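Local coordinates for protein tRNA (adenine(22)-N(1))-methyltransferase (PDB 6Q56) that catalyses the S-adenosyl-L-methionine-dependent methylation of adenosine 22 in bacterial tRNA, giving N(1)-methyladenosine, at residues 104-109 with 134-139; 97-102 with 126-131; 13-18 with 40-45. The protein carries 2 engineered substitutions. All coordinates share one frame; numbering follows the deposited sequence.

Contact 1. Residues 104-109 with 134-139; sequences ILEAGK and YKERYA
Glu106 and Lys109 meet Lys135 and Glu136 in a four-residue salt-bridge network that joins the C-terminal ends of helices 98-107 and 127-135 in the Rossmann-like methyltransferase fold. Two salt bridges span the gap. Lys135 NZ donates to Glu106 OE1 at 2.8 Å, arriving from above the carboxylate plane, 44° out of it. Lys109 NZ reaches Glu136 OE2 at 2.7 Å, on the syn side and much closer to the plane. Within each segment the charges alternate again: Lys135 NZ also bonds to Glu136 OE2 (2.7 Å), and Lys109 NZ lies 3.3 Å from Glu106 OE2, so each lysine has both glutamates as partners.

The network also brings like charges together. The two carboxylates are nearly coplanar, and Glu106 OE1 and Glu136 OE2, both acceptors, are 3.0 Å apart; the surrounding ammonium groups would offset much of their repulsion. Trp132 NE1 gives Glu106 OE1 a further hydrogen bond.

The two lysines arrive by different chain shapes. Lys109 runs straight beyond CG, whereas Lys135 bends at its last two torsions (chi3 and chi4 both 79°), which brings its ammonium within bonding distance of both carboxylates. The methylene stem of Lys109 passes close beside one of them, its CD 3.2 Å from Glu136 OE2, the oxygen that accepts from both lysines.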
loop_
_atom_site.group_PDB
_atom_site.type_symbol
_atom_site.label_atom_id
_atom_site.label_comp_id
_atom_site.label_asym_id
_atom_site.label_seq_id
_atom_site.Cartn_x
_atom_site.Cartn_y
_atom_site.Cartn_z
ATOM N N ILE A 104 -4.186 -9.829 -1.712
ATOM C CA ILE A 104 -5.222 -9.428 -2.641
ATOM C C ILE A 104 -4.646 -9.375 -4.056
ATOM O O ILE A 104 -5.222 -9.920 -4.986
ATOM C CB ILE A 104 -5.839 -8.079 -2.226
ATOM C CG1 ILE A 104 -6.706 -8.272 -0.987
ATOM C CG2 ILE A 104 -6.661 -7.483 -3.348
ATOM C CD1 ILE A 104 -7.157 -6.990 -0.336
ATOM N N LEU A 105 -3.503 -8.722 -4.213
ATOM C CA LEU A 105 -2.869 -8.610 -5.519
ATOM C C LEU A 105 -2.541 -9.975 -6.114
ATOM O O LEU A 105 -2.790 -10.218 -7.280
ATOM C CB LEU A 105 -1.582 -7.796 -5.437
ATOM C CG LEU A 105 -1.614 -6.267 -5.465
ATOM C CD1 LEU A 105 -2.672 -5.700 -6.386
ATOM C CD2 LEU A 105 -1.728 -5.680 -4.080
ATOM N N GLU A 106 -1.971 -10.856 -5.307
ATOM C CA GLU A 106 -1.593 -12.182 -5.775
ATOM C C GLU A 106 -2.800 -13.052 -6.103
ATOM O O GLU A 106 -2.800 -13.759 -7.094
ATOM C CB GLU A 106 -0.709 -12.873 -4.745
ATOM C CG GLU A 106 -0.330 -14.305 -5.088
ATOM C CD GLU A 106 0.589 -14.414 -6.286
ATOM O OE1 GLU A 106 1.246 -13.427 -6.636
ATOM O OE2 GLU A 106 0.652 -15.500 -6.878
ATOM N N ALA A 107 -3.824 -12.994 -5.269
ATOM C CA ALA A 107 -5.017 -13.797 -5.486
ATOM C C ALA A 107 -5.776 -13.375 -6.734
ATOM O O ALA A 107 -6.439 -14.185 -7.356
ATOM C CB ALA A 107 -5.928 -13.729 -4.277
ATOM N N GLY A 108 -5.682 -12.106 -7.096
ATOM C CA GLY A 108 -6.389 -11.619 -8.257
ATOM C C GLY A 108 -5.539 -11.068 -9.374
ATOM O O GLY A 108 -5.994 -10.223 -10.123
ATOM N N LYS A 109 -4.310 -11.542 -9.501
ATOM C CA LYS A 109 -3.442 -11.047 -10.554
ATOM C C LYS A 109 -3.909 -11.483 -11.932
ATOM O O LYS A 109 -3.383 -11.026 -12.929
ATOM C CB LYS A 109 -1.996 -11.456 -10.324
ATOM C CG LYS A 109 -1.729 -12.939 -10.275
ATOM C CD LYS A 109 -0.249 -13.168 -10.043
ATOM C CE LYS A 109 0.095 -14.634 -9.923
ATOM N NZ LYS A 109 1.564 -14.827 -9.946
ATOM N N TYR A 134 7.947 -6.594 -7.004
ATOM C CA TYR A 134 9.196 -6.957 -7.650
ATOM C C TYR A 134 9.086 -8.285 -8.392
ATOM O O TYR A 134 9.852 -8.563 -9.295
ATOM C CB TYR A 134 10.323 -7.018 -6.621
ATOM C CG TYR A 134 11.679 -7.181 -7.228
ATOM C CD1 TYR A 134 12.433 -6.084 -7.584
ATOM C CD2 TYR A 134 12.203 -8.434 -7.456
ATOM C CE1 TYR A 134 13.678 -6.231 -8.149
ATOM C CE2 TYR A 134 13.444 -8.593 -8.023
ATOM C CZ TYR A 134 14.180 -7.488 -8.363
ATOM O OH TYR A 134 15.415 -7.643 -8.919
ATOM N N LYS A 135 8.252 -9.157 -7.861
ATOM C CA LYS A 135 8.106 -10.493 -8.390
ATOM C C LYS A 135 7.219 -10.518 -9.607
ATOM O O LYS A 135 7.431 -11.301 -10.510
ATOM C CB LYS A 135 7.560 -11.419 -7.302
ATOM C CG LYS A 135 6.933 -12.705 -7.798
ATOM C CD LYS A 135 6.479 -13.592 -6.657
ATOM C CE LYS A 135 5.157 -13.132 -6.070
ATOM N NZ LYS A 135 3.991 -13.536 -6.890
ATOM N N GLU A 136 6.200 -9.666 -9.617
ATOM C CA GLU A 136 5.271 -9.613 -10.738
ATOM C C GLU A 136 5.738 -8.596 -11.768
ATOM O O GLU A 136 4.976 -8.190 -12.646
ATOM C CB GLU A 136 3.867 -9.252 -10.248
ATOM C CG GLU A 136 3.289 -10.236 -9.245
ATOM C CD GLU A 136 3.118 -11.627 -9.824
ATOM O OE1 GLU A 136 3.364 -11.802 -11.036
ATOM O OE2 GLU A 136 2.737 -12.545 -9.068
ATOM N N ARG A 137 6.997 -8.188 -11.657
ATOM C CA ARG A 137 8.022 -7.258 -12.281
ATOM C C ARG A 137 7.714 -5.729 -12.275
ATOM O O ARG A 137 8.474 -4.923 -12.812
ATOM C CB ARG A 137 8.509 -7.713 -13.694
ATOM C CG ARG A 137 9.165 -9.085 -13.709
ATOM C CD ARG A 137 9.615 -9.470 -15.109
ATOM N NE ARG A 137 10.590 -8.530 -15.651
ATOM C CZ ARG A 137 11.904 -8.647 -15.502
ATOM N NH1 ARG A 137 12.408 -9.670 -14.825
ATOM N NH2 ARG A 137 12.718 -7.743 -16.030
ATOM N N TYR A 138 6.591 -5.378 -11.659
ATOM C CA TYR A 138 6.160 -3.990 -11.568
ATOM C C TYR A 138 7.312 -3.082 -11.161
ATOM O O TYR A 138 8.310 -3.532 -10.599
ATOM C CB TYR A 138 5.012 -3.852 -10.565
ATOM C CG TYR A 138 3.759 -4.598 -10.966
ATOM C CD1 TYR A 138 2.795 -3.995 -11.763
ATOM C CD2 TYR A 138 3.539 -5.902 -10.546
ATOM C CE1 TYR A 138 1.648 -4.671 -12.132
ATOM C CE2 TYR A 138 2.394 -6.586 -10.909
ATOM C CZ TYR A 138 1.452 -5.966 -11.702
ATOM O OH TYR A 138 0.310 -6.643 -12.067
ATOM N N ALA A 139 7.157 -1.797 -11.453
ATOM C CA ALA A 139 8.152 -0.808 -11.134
ATOM C C ALA A 139 7.525 0.246 -10.234
ATOM O O ALA A 139 6.479 0.797 -10.545
ATOM C CB ALA A 139 8.676 -0.172 -12.398
#

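Contact 2. Residues 97-102 with 126-131; sequences GGALIA and AVHIRE. With NI (nickel (II) ion), chain E.
His128 lies against the first turn of helix 98-107 and carries the contact from its backbone out to a metal. Its CB rests 3.7 Å from Gly98 O. With CG anti to the carbonyl carbon (chi1 -58°), the ring leans toward that turn; CD2 comes within 3.5 Å of Ala99 N and also approaches Ala99 CB, the backbone of Gly98 and Ala99 meeting the ring obliquely. At the tip, NE2 binds the nickel ion at 1.9 Å. Water 1 is a second ligand, lying at the ring's edge and in its plane, and His125 supplies another through ND1.

Gly98, without a side chain, lies where the chains come close, its CA 4.7 Å from that of Ala126. One turn on, Ala102 CB touches His128 O at 3.5 Å. On the buried side, Ile129 sends CG1 past Gly98 O and ends with CD1 against Ile101 CG2, a tight 3.4 Å.

The short segments 98-102 and 127-131 run nearly parallel, 28° apart, with axes 7.7 Å from each other at closest approach. These are successive helices linked through strand 117-122 in the Rossmann-like fold, and Ile101 and Ile129 both pack onto Leu120 and Pro122 of that strand, with Ile101 continuing to strand 90-96 and Ile129 to strand 151-159.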
loop_
_atom_site.group_PDB
_atom_site.type_symbol
_atom_site.label_atom_id
_atom_site.label_comp_id
_atom_site.label_asym_id
_atom_site.label_seq_id
_atom_site.Cartn_x
_atom_site.Cartn_y
_atom_site.Cartn_z
ATOM N N GLY A 97 -3.364 -3.959 5.831
ATOM C CA GLY A 97 -2.008 -4.338 6.142
ATOM C C GLY A 97 -1.337 -4.745 4.855
ATOM O O GLY A 97 -2.003 -5.195 3.931
ATOM N N GLY A 98 -0.024 -4.583 4.797
ATOM C CA GLY A 98 0.748 -4.939 3.623
ATOM C C GLY A 98 0.548 -6.380 3.210
ATOM O O GLY A 98 0.463 -6.682 2.034
ATOM N N ALA A 99 0.466 -7.267 4.191
ATOM C CA ALA A 99 0.262 -8.680 3.919
ATOM C C ALA A 99 -1.035 -8.909 3.153
ATOM O O ALA A 99 -1.058 -9.636 2.178
ATOM C CB ALA A 99 0.267 -9.479 5.206
ATOM N N LEU A 100 -2.113 -8.284 3.604
ATOM C CA LEU A 100 -3.402 -8.441 2.947
ATOM C C LEU A 100 -3.371 -7.897 1.532
ATOM O O LEU A 100 -3.835 -8.539 0.613
ATOM C CB LEU A 100 -4.505 -7.748 3.737
ATOM C CG LEU A 100 -5.908 -7.893 3.145
ATOM C CD1 LEU A 100 -6.268 -9.350 2.898
ATOM C CD2 LEU A 100 -6.924 -7.240 4.059
ATOM N N ILE A 101 -2.824 -6.701 1.376
ATOM C CA ILE A 101 -2.726 -6.072 0.072
ATOM C C ILE A 101 -1.970 -6.989 -0.874
ATOM O O ILE A 101 -2.404 -7.225 -1.986
ATOM C CB ILE A 101 -2.056 -4.688 0.162
ATOM C CG1 ILE A 101 -2.993 -3.699 0.852
ATOM C CG2 ILE A 101 -1.703 -4.170 -1.217
ATOM C CD1 ILE A 101 -2.389 -2.344 1.115
ATOM N N ALA A 102 -0.841 -7.510 -0.424
ATOM C CA ALA A 102 -0.055 -8.411 -1.246
ATOM C C ALA A 102 -0.873 -9.660 -1.567
ATOM O O ALA A 102 -0.803 -10.182 -2.669
ATOM C CB ALA A 102 1.247 -8.771 -0.556
ATOM N N ALA A 126 4.693 -2.574 4.487
ATOM C CA ALA A 126 4.624 -2.271 3.147
ATOM C C ALA A 126 5.597 -3.239 2.376
ATOM O O ALA A 126 5.446 -3.437 1.167
ATOM C CB ALA A 126 5.083 -0.841 2.864
ATOM N N VAL A 127 6.587 -3.813 3.075
ATOM C CA VAL A 127 7.548 -4.720 2.479
ATOM C C VAL A 127 6.886 -5.861 1.700
ATOM O O VAL A 127 7.358 -6.231 0.642
ATOM C CB VAL A 127 8.509 -5.295 3.533
ATOM C CG1 VAL A 127 7.751 -6.003 4.631
ATOM C CG2 VAL A 127 9.519 -6.218 2.885
ATOM N N HIS A 128 5.804 -6.415 2.228
ATOM C CA HIS A 128 5.113 -7.506 1.556
ATOM C C HIS A 128 4.655 -7.079 0.166
ATOM O O HIS A 128 4.609 -7.878 -0.755
ATOM C CB HIS A 128 3.905 -7.973 2.366
ATOM C CG HIS A 128 4.234 -8.437 3.746
ATOM N ND1 HIS A 128 5.066 -9.504 3.997
ATOM C CD2 HIS A 128 3.816 -7.998 4.955
ATOM C CE1 HIS A 128 5.160 -9.691 5.299
ATOM N NE2 HIS A 128 4.411 -8.789 5.905
ATOM N N ILE A 129 4.307 -5.809 0.032
ATOM C CA ILE A 129 3.851 -5.273 -1.232
ATOM C C ILE A 129 5.017 -5.119 -2.190
ATOM O O ILE A 129 4.905 -5.447 -3.360
ATOM C CB ILE A 129 3.150 -3.920 -1.052
ATOM C CG1 ILE A 129 1.899 -4.086 -0.202
ATOM C CG2 ILE A 129 2.778 -3.328 -2.389
ATOM C CD1 ILE A 129 1.157 -2.799 0.029
ATOM N N ARG A 130 6.137 -4.618 -1.688
ATOM C CA ARG A 130 7.311 -4.429 -2.522
ATOM C C ARG A 130 7.834 -5.767 -3.031
ATOM O O ARG A 130 8.236 -5.883 -4.177
ATOM C CB ARG A 130 8.397 -3.658 -1.779
ATOM C CG ARG A 130 8.029 -2.213 -1.512
ATOM C CD ARG A 130 9.187 -1.417 -0.945
ATOM N NE ARG A 130 8.755 -0.135 -0.416
ATOM C CZ ARG A 130 8.343 0.057 0.829
ATOM N NH1 ARG A 130 8.304 -0.948 1.680
ATOM N NH2 ARG A 130 7.965 1.254 1.219
ATOM N N GLU A 131 7.813 -6.777 -2.179
ATOM C CA GLU A 131 8.277 -8.092 -2.574
ATOM C C GLU A 131 7.384 -8.637 -3.677
ATOM O O GLU A 131 7.865 -9.200 -4.644
ATOM C CB GLU A 131 8.317 -9.038 -1.379
ATOM C CG GLU A 131 9.441 -8.734 -0.407
ATOM C CD GLU A 131 9.487 -9.689 0.764
ATOM O OE1 GLU A 131 8.535 -10.452 0.937
ATOM O OE2 GLU A 131 10.476 -9.670 1.513
HETATM NI NI NI E . 3.615 -8.391 7.633
HETATM O O HOH W 1 4.706 -9.765 8.331
#

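Contact 3. Residues 13-18 with 40-45; sequences VAEYIP and NHKASG
Ala14, in the last part of helix 8-14, opens a type I beta turn that runs to Ile17 and brings the chain alongside the aliphatic stem of Lys42. The side chain of Lys42 reaches across the turn and is the centre of the contact; its bends at chi3 and chi4 (54° and 58°) curl the ammonium end toward the turn. Next along the chain, Glu15 leans its carboxylate toward this lysine, but OE1 and Lys42 NZ stay 4.3 Å apart, an attraction over distance and not a salt bridge; Glu15 OE2 instead bonds to Gln11. Ile17 then points its side chain toward 40-45. Its CG2 branch, anti to the backbone N, lies 3.7 Å from Lys42 O and approaches Ala43 CB at 4.4 Å, a loose apolar touch. At Pro18 the backbones themselves draw near, with Pro18 O 3.3 Å from Lys42 O, two acceptors without a bond between them. No hydrogen bond spans the segments. The turn thus sits where helix 8-14 gives way to strand 21-26, beside the passage from helix 32-39 into strand 43-50: Ile17 and Ala43 share Ala37 and Met23 as neighbours, while Ile17 also reaches Ile119 of strand 117-122.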
loop_
_atom_site.group_PDB
_atom_site.type_symbol
_atom_site.label_atom_id
_atom_site.label_comp_id
_atom_site.label_asym_id
_atom_site.label_seq_id
_atom_site.Cartn_x
_atom_site.Cartn_y
_atom_site.Cartn_z
ATOM N N VAL A 13 -3.530 9.245 -1.809
ATOM C CA VAL A 13 -3.791 8.159 -2.739
ATOM C C VAL A 13 -4.445 8.680 -4.011
ATOM O O VAL A 13 -4.032 8.351 -5.107
ATOM C CB VAL A 13 -4.688 7.081 -2.096
ATOM C CG1 VAL A 13 -5.137 6.061 -3.122
ATOM C CG2 VAL A 13 -3.963 6.401 -0.953
ATOM N N ALA A 14 -5.472 9.494 -3.843
ATOM C CA ALA A 14 -6.208 10.055 -4.967
ATOM C C ALA A 14 -5.328 10.810 -5.962
ATOM O O ALA A 14 -5.567 10.757 -7.155
ATOM C CB ALA A 14 -7.324 10.961 -4.464
ATOM N N GLU A 15 -4.320 11.516 -5.469
ATOM C CA GLU A 15 -3.445 12.298 -6.332
ATOM C C GLU A 15 -2.681 11.482 -7.366
ATOM O O GLU A 15 -2.192 12.038 -8.337
ATOM C CB GLU A 15 -2.450 13.103 -5.503
ATOM C CG GLU A 15 -3.078 14.082 -4.527
ATOM C CD GLU A 15 -4.058 15.037 -5.175
ATOM O OE1 GLU A 15 -3.857 15.410 -6.345
ATOM O OE2 GLU A 15 -5.036 15.423 -4.509
ATOM N N TYR A 16 -2.567 10.176 -7.160
ATOM C CA TYR A 16 -1.840 9.336 -8.100
ATOM C C TYR A 16 -2.744 8.683 -9.118
ATOM O O TYR A 16 -2.290 7.901 -9.934
ATOM C CB TYR A 16 -1.029 8.274 -7.371
ATOM C CG TYR A 16 0.143 8.845 -6.634
ATOM C CD1 TYR A 16 1.343 9.077 -7.277
ATOM C CD2 TYR A 16 0.042 9.181 -5.300
ATOM C CE1 TYR A 16 2.417 9.614 -6.606
ATOM C CE2 TYR A 16 1.107 9.717 -4.623
ATOM C CZ TYR A 16 2.292 9.929 -5.279
ATOM O OH TYR A 16 3.344 10.469 -4.596
ATOM N N ILE A 17 -4.026 9.004 -9.067
ATOM C CA ILE A 17 -4.963 8.449 -10.017
ATOM C C ILE A 17 -4.715 9.129 -11.350
ATOM O O ILE A 17 -4.783 10.348 -11.447
ATOM C CB ILE A 17 -6.412 8.684 -9.594
ATOM C CG1 ILE A 17 -6.706 7.937 -8.304
ATOM C CG2 ILE A 17 -7.357 8.225 -10.686
ATOM C CD1 ILE A 17 -8.033 8.289 -7.701
ATOM N N PRO A 18 -4.410 8.366 -12.384
ATOM C CA PRO A 18 -4.161 8.985 -13.685
ATOM C C PRO A 18 -5.420 9.673 -14.186
ATOM O O PRO A 18 -6.505 9.150 -14.015
ATOM C CB PRO A 18 -3.790 7.801 -14.578
ATOM C CG PRO A 18 -3.538 6.664 -13.655
ATOM C CD PRO A 18 -4.413 6.904 -12.478
ATOM N N ASN A 40 -14.394 14.983 -8.779
ATOM C CA ASN A 40 -13.354 15.936 -9.101
ATOM C C ASN A 40 -12.745 15.645 -10.456
ATOM O O ASN A 40 -11.711 16.179 -10.802
ATOM C CB ASN A 40 -12.277 15.939 -8.024
ATOM C CG ASN A 40 -12.783 16.476 -6.708
ATOM O OD1 ASN A 40 -12.486 17.606 -6.339
ATOM N ND2 ASN A 40 -13.562 15.675 -5.998
ATOM N N HIS A 41 -13.409 14.787 -11.210
ATOM C CA HIS A 41 -12.991 14.419 -12.555
ATOM C C HIS A 41 -11.600 13.820 -12.638
ATOM O O HIS A 41 -11.002 13.776 -13.702
ATOM C CB HIS A 41 -13.127 15.631 -13.462
ATOM C CG HIS A 41 -14.372 16.414 -13.200
ATOM N ND1 HIS A 41 -14.358 17.659 -12.611
ATOM C CD2 HIS A 41 -15.673 16.104 -13.395
ATOM C CE1 HIS A 41 -15.597 18.091 -12.476
ATOM N NE2 HIS A 41 -16.414 17.167 -12.947
ATOM N N LYS A 42 -11.099 13.340 -11.511
ATOM C CA LYS A 42 -9.798 12.711 -11.481
ATOM C C LYS A 42 -9.938 11.356 -12.138
ATOM O O LYS A 42 -9.014 10.857 -12.766
ATOM C CB LYS A 42 -9.310 12.549 -10.052
ATOM C CG LYS A 42 -8.975 13.856 -9.354
ATOM C CD LYS A 42 -8.141 13.622 -8.107
ATOM C CE LYS A 42 -6.897 12.812 -8.431
ATOM N NZ LYS A 42 -6.032 13.450 -9.461
ATOM N N ALA A 43 -11.113 10.766 -11.990
ATOM C CA ALA A 43 -11.406 9.470 -12.577
ATOM C C ALA A 43 -12.639 9.599 -13.452
ATOM O O ALA A 43 -13.534 10.374 -13.152
ATOM C CB ALA A 43 -11.633 8.434 -11.496
ATOM N N SER A 44 -12.673 8.851 -14.542
ATOM C CA SER A 44 -13.795 8.904 -15.466
ATOM C C SER A 44 -14.925 8.039 -14.959
ATOM O O SER A 44 -16.092 8.363 -15.111
ATOM C CB SER A 44 -13.366 8.440 -16.852
ATOM O OG SER A 44 -12.814 7.145 -16.811
ATOM N N GLY A 45 -14.547 6.930 -14.353
ATOM C CA GLY A 45 -15.490 5.992 -13.791
ATOM C C GLY A 45 -14.812 5.247 -12.668
ATOM O O GLY A 45 -13.598 5.337 -12.525
#

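Contacts 1 and 2 hold the same pair of helices, 98-107 and 127-135, at successive levels, their centres 10 Å apart. Contact 2 is partly buried and works by close backbone approach and apolar packing over the sheet, with a metal ligand at its outer side; contact 1, farther along the same helices, lies at the surface and relies on paired charges. Contact 3 stands apart, its centre about 22 and 23 Å from those of contacts 1 and 2, and joins the chain leaving helix 8-14 to the chain entering strand 43-50. It too is partly buried, yet its lysine lies along the turn without a salt bridge to 13-18, whereas the lysines of contact 1 act through their ammonium groups.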